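Local atomic coordinates of SusD superfamily protein (Bacteroides thetaiotaomicron, PDB entry 3MCX), a protein that is of unknown function but, as a SusD-family outer-membrane protein that binds zinc, probably helps capture glycans for uptake by its gut bacterium. Residues Ile31-Tyr45 / Leu82-Val94. Residues are numbered along the deposited sequence; the frame is centred on the assembly and turned at random.
Sequences IYRLASGHSYYGDNY and LNIVLPWNTVYKV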
# COMPACT_ATOMS: atom_id res chain seq x y z
N ILE A 31 -6.38 -13.88 10.90
CA ILE A 31 -5.23 -13.28 10.26
C ILE A 31 -5.64 -12.07 9.39
O ILE A 31 -5.06 -11.00 9.47
CB ILE A 31 -4.47 -14.35 9.41
CG1 ILE A 31 -3.83 -15.34 10.37
CG2 ILE A 31 -3.45 -13.74 8.44
CD1 ILE A 31 -3.31 -16.60 9.71
N TYR A 32 -6.68 -12.26 8.56
CA TYR A 32 -7.18 -11.15 7.76
C TYR A 32 -7.67 -10.00 8.65
O TYR A 32 -7.39 -8.84 8.34
CB TYR A 32 -8.33 -11.62 6.91
CG TYR A 32 -7.93 -12.47 5.70
CD1 TYR A 32 -7.16 -11.94 4.70
CD2 TYR A 32 -8.43 -13.74 5.53
CE1 TYR A 32 -6.83 -12.70 3.54
CE2 TYR A 32 -8.13 -14.50 4.40
CZ TYR A 32 -7.34 -13.95 3.41
OH TYR A 32 -7.06 -14.64 2.25
N ARG A 33 -8.34 -10.31 9.74
CA ARG A 33 -8.86 -9.30 10.67
C ARG A 33 -7.70 -8.52 11.29
O ARG A 33 -7.73 -7.31 11.37
CB ARG A 33 -9.73 -9.91 11.75
CG ARG A 33 -10.51 -8.88 12.55
N LEU A 34 -6.64 -9.22 11.71
CA LEU A 34 -5.47 -8.56 12.27
C LEU A 34 -4.82 -7.64 11.24
O LEU A 34 -4.42 -6.51 11.54
CB LEU A 34 -4.47 -9.62 12.77
CG LEU A 34 -3.29 -9.13 13.59
CD1 LEU A 34 -3.74 -8.34 14.84
CD2 LEU A 34 -2.54 -10.39 14.07
N ALA A 35 -4.73 -8.09 10.00
CA ALA A 35 -4.16 -7.30 8.92
C ALA A 35 -4.97 -6.03 8.67
O ALA A 35 -4.41 -5.01 8.28
CB ALA A 35 -3.98 -8.12 7.62
N SER A 36 -6.27 -6.08 8.90
CA SER A 36 -7.12 -4.93 8.68
C SER A 36 -7.09 -3.95 9.85
O SER A 36 -7.61 -2.83 9.76
CB SER A 36 -8.57 -5.37 8.45
OG SER A 36 -9.17 -5.72 9.65
N GLY A 37 -6.45 -4.36 10.95
CA GLY A 37 -6.46 -3.62 12.16
C GLY A 37 -5.46 -2.47 12.28
O GLY A 37 -4.63 -2.19 11.41
N HIS A 38 -5.60 -1.76 13.38
CA HIS A 38 -4.69 -0.72 13.74
C HIS A 38 -3.25 -1.23 13.73
O HIS A 38 -2.98 -2.33 14.21
CB HIS A 38 -5.14 -0.14 15.09
CG HIS A 38 -4.24 0.90 15.67
ND1 HIS A 38 -3.83 2.02 14.96
CD2 HIS A 38 -3.73 1.03 16.91
CE1 HIS A 38 -3.07 2.77 15.74
NE2 HIS A 38 -2.99 2.19 16.93
N SER A 39 -2.38 -0.40 13.16
CA SER A 39 -0.93 -0.60 13.08
C SER A 39 -0.53 -1.49 11.93
O SER A 39 0.66 -1.61 11.66
CB SER A 39 -0.32 -1.10 14.40
OG SER A 39 -0.76 -0.34 15.53
N TYR A 40 -1.49 -2.08 11.23
CA TYR A 40 -1.20 -2.74 9.97
C TYR A 40 -1.91 -1.95 8.83
O TYR A 40 -1.62 -0.79 8.66
CB TYR A 40 -1.54 -4.23 10.01
CG TYR A 40 -0.84 -5.10 8.95
CD1 TYR A 40 -0.31 -4.56 7.77
CD2 TYR A 40 -0.70 -6.48 9.14
CE1 TYR A 40 0.29 -5.34 6.82
CE2 TYR A 40 -0.09 -7.27 8.16
CZ TYR A 40 0.39 -6.68 7.02
OH TYR A 40 0.99 -7.46 6.05
N TYR A 41 -2.83 -2.57 8.10
CA TYR A 41 -3.44 -1.87 6.96
C TYR A 41 -4.53 -0.87 7.39
O TYR A 41 -4.94 -0.05 6.56
CB TYR A 41 -4.00 -2.86 5.97
CG TYR A 41 -3.03 -3.47 5.01
CD1 TYR A 41 -2.39 -2.70 4.07
CD2 TYR A 41 -2.78 -4.83 5.03
CE1 TYR A 41 -1.53 -3.27 3.12
CE2 TYR A 41 -1.92 -5.40 4.09
CZ TYR A 41 -1.29 -4.63 3.15
OH TYR A 41 -0.45 -5.22 2.21
N GLY A 42 -4.99 -0.91 8.63
CA GLY A 42 -5.92 0.11 9.11
C GLY A 42 -5.41 1.53 8.92
O GLY A 42 -6.20 2.46 8.71
N ASP A 43 -4.10 1.71 9.06
CA ASP A 43 -3.50 3.06 9.16
C ASP A 43 -2.06 3.11 8.69
O ASP A 43 -1.82 3.56 7.56
CB ASP A 43 -3.76 3.69 10.54
CG ASP A 43 -3.72 2.66 11.64
OD1 ASP A 43 -2.78 1.87 11.64
OD2 ASP A 43 -4.61 2.67 12.52
N ASN A 44 -1.10 2.67 9.50
CA ASN A 44 0.30 2.93 9.17
C ASN A 44 0.71 2.44 7.78
O ASN A 44 1.33 3.21 7.03
CB ASN A 44 1.22 2.38 10.24
CG ASN A 44 0.99 3.05 11.56
OD1 ASN A 44 -0.00 2.79 12.24
ND2 ASN A 44 1.95 3.93 11.97
N TYR A 45 0.35 1.21 7.41
CA TYR A 45 0.77 0.67 6.10
C TYR A 45 -0.12 1.19 4.94
O TYR A 45 0.17 0.92 3.76
CB TYR A 45 0.85 -0.84 6.12
CG TYR A 45 1.99 -1.38 6.96
CD1 TYR A 45 1.87 -1.53 8.34
CD2 TYR A 45 3.19 -1.74 6.37
CE1 TYR A 45 2.91 -2.04 9.10
CE2 TYR A 45 4.24 -2.25 7.14
CZ TYR A 45 4.08 -2.40 8.48
OH TYR A 45 5.10 -2.92 9.24
N LEU A 82 3.85 4.36 18.28
CA LEU A 82 2.83 4.39 17.27
C LEU A 82 3.35 4.06 15.88
O LEU A 82 2.69 3.36 15.10
CB LEU A 82 2.12 5.74 17.26
CG LEU A 82 0.89 5.86 16.38
CD1 LEU A 82 -0.32 5.20 17.04
CD2 LEU A 82 0.56 7.34 16.03
N ASN A 83 4.53 4.57 15.56
CA ASN A 83 4.99 4.55 14.19
C ASN A 83 6.07 3.56 13.85
O ASN A 83 6.33 3.32 12.67
CB ASN A 83 5.45 5.96 13.83
CG ASN A 83 4.30 6.96 13.91
OD1 ASN A 83 3.23 6.66 13.40
ND2 ASN A 83 4.52 8.11 14.54
N ILE A 84 6.69 2.97 14.85
CA ILE A 84 7.78 2.01 14.65
C ILE A 84 7.52 0.71 15.40
O ILE A 84 7.47 -0.36 14.76
CB ILE A 84 9.12 2.62 15.04
CG1 ILE A 84 9.50 3.81 14.14
CG2 ILE A 84 10.26 1.58 15.05
CD1 ILE A 84 9.72 3.47 12.65
N VAL A 85 7.34 0.77 16.70
CA VAL A 85 7.17 -0.46 17.48
C VAL A 85 5.90 -1.20 17.06
O VAL A 85 5.92 -2.39 16.78
CB VAL A 85 7.13 -0.17 18.99
CG1 VAL A 85 6.96 -1.45 19.81
CG2 VAL A 85 8.43 0.52 19.45
N LEU A 86 4.76 -0.50 17.02
CA LEU A 86 3.51 -1.19 16.70
C LEU A 86 3.49 -1.73 15.26
O LEU A 86 3.10 -2.89 15.06
CB LEU A 86 2.32 -0.24 17.00
CG LEU A 86 1.95 -0.15 18.48
CD1 LEU A 86 0.88 0.92 18.65
CD2 LEU A 86 1.46 -1.52 19.04
N PRO A 87 3.89 -0.93 14.25
CA PRO A 87 3.86 -1.50 12.90
C PRO A 87 4.77 -2.70 12.68
O PRO A 87 4.41 -3.60 11.95
CB PRO A 87 4.21 -0.30 12.00
CG PRO A 87 3.77 0.91 12.83
CD PRO A 87 4.11 0.53 14.23
N TRP A 88 5.91 -2.70 13.34
CA TRP A 88 6.82 -3.86 13.30
C TRP A 88 6.18 -5.07 13.98
O TRP A 88 6.07 -6.15 13.41
CB TRP A 88 8.11 -3.49 14.01
CG TRP A 88 9.13 -4.58 14.13
CD1 TRP A 88 9.20 -5.49 15.11
CD2 TRP A 88 10.30 -4.77 13.31
NE1 TRP A 88 10.33 -6.29 14.95
CE2 TRP A 88 11.01 -5.85 13.85
CE3 TRP A 88 10.77 -4.15 12.16
CZ2 TRP A 88 12.21 -6.33 13.28
CZ3 TRP A 88 11.96 -4.61 11.59
CH2 TRP A 88 12.67 -5.67 12.16
N ASN A 89 5.74 -4.89 15.23
CA ASN A 89 5.29 -6.00 16.04
C ASN A 89 3.99 -6.57 15.46
O ASN A 89 3.75 -7.77 15.52
CB ASN A 89 5.05 -5.60 17.49
CG ASN A 89 6.33 -5.48 18.30
OD1 ASN A 89 7.38 -5.98 17.91
ND2 ASN A 89 6.22 -4.88 19.47
N THR A 90 3.13 -5.70 14.93
CA THR A 90 1.83 -6.16 14.43
C THR A 90 2.01 -7.02 13.20
O THR A 90 1.32 -8.05 13.06
CB THR A 90 0.89 -4.97 14.18
OG1 THR A 90 0.81 -4.18 15.39
CG2 THR A 90 -0.51 -5.43 13.73
N VAL A 91 2.89 -6.62 12.26
CA VAL A 91 3.11 -7.43 11.07
C VAL A 91 3.78 -8.74 11.43
O VAL A 91 3.41 -9.80 10.90
CB VAL A 91 3.80 -6.65 9.94
CG1 VAL A 91 4.00 -7.58 8.74
CG2 VAL A 91 2.94 -5.45 9.53
N TYR A 92 4.72 -8.72 12.37
CA TYR A 92 5.32 -9.98 12.82
C TYR A 92 4.29 -10.90 13.50
O TYR A 92 4.38 -12.11 13.43
CB TYR A 92 6.56 -9.76 13.70
CG TYR A 92 7.80 -9.64 12.87
CD1 TYR A 92 8.28 -10.74 12.19
CD2 TYR A 92 8.46 -8.41 12.71
CE1 TYR A 92 9.39 -10.64 11.39
CE2 TYR A 92 9.56 -8.31 11.91
CZ TYR A 92 10.03 -9.42 11.24
OH TYR A 92 11.10 -9.29 10.39
N LYS A 93 3.31 -10.33 14.20
CA LYS A 93 2.24 -11.14 14.79
C LYS A 93 1.47 -11.86 13.68
O LYS A 93 1.16 -13.04 13.82
CB LYS A 93 1.30 -10.28 15.65
CG LYS A 93 0.27 -11.09 16.45
CD LYS A 93 -0.48 -10.08 17.37
CE LYS A 93 -1.64 -10.71 18.14
NZ LYS A 93 -2.38 -9.58 18.83
N VAL A 94 1.14 -11.13 12.61
CA VAL A 94 0.47 -11.76 11.48
C VAL A 94 1.35 -12.88 10.91
O VAL A 94 0.86 -13.98 10.65
CB VAL A 94 0.10 -10.78 10.39
CG1 VAL A 94 -0.31 -11.52 9.09
CG2 VAL A 94 -1.05 -9.86 10.88
O HOH W 1 0.23 2.13 14.96
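With CG trans to the backbone N in Tyr40 (chi1 -159°) and CG2 of Val91 opposite its own carbonyl carbon, that methyl sits over the centre of the phenol ring, 3.5 Å from Val91 CG2 to the Tyr40 centroid and 1° off the ring normal, a CH-pi contact. The same ring takes Val94 CG2 at its edge, in plane, and Leu34 CD2 packs on this methyl from the preceding helix at 3.6 Å. Val91 CG2 also lies 3.4 Å from Tyr45 CZ, oblique to that ring, and Tyr45 OH donates to Pro87 O over 2.9 Å. This hydroxyl lies well above the carbonyl plane, off the lone pairs; Pro87 O also accepts a weak, 3.4 Å backbone bond from Val91 N. Beside the kink, one water accepts from Ser39 OG and donates to Asn44 OD1 and Leu82 O. Asn44 ND2 bonds mainly to Tyr71 OH, and only weakly to Leu82 O. Within the loop, Asp43 OD1 receives Ser39 N and Asn44 N on different lone pairs, and OD2 takes a nearly straight bond from His38 ND1. The contact joins the end of helix 21-36 and its loop to helix 81-106 in the largely helical SusD fold, away from the zinc sites. Helices 31-36 and 82-94 run antiparallel (167°, axes 9.8 Å apart); helix 115-140 adjoins both, Met128 touching Ile31 and Ser132 meeting Tyr40 OH and Val91, while Tyr41 reaches strand 351-355.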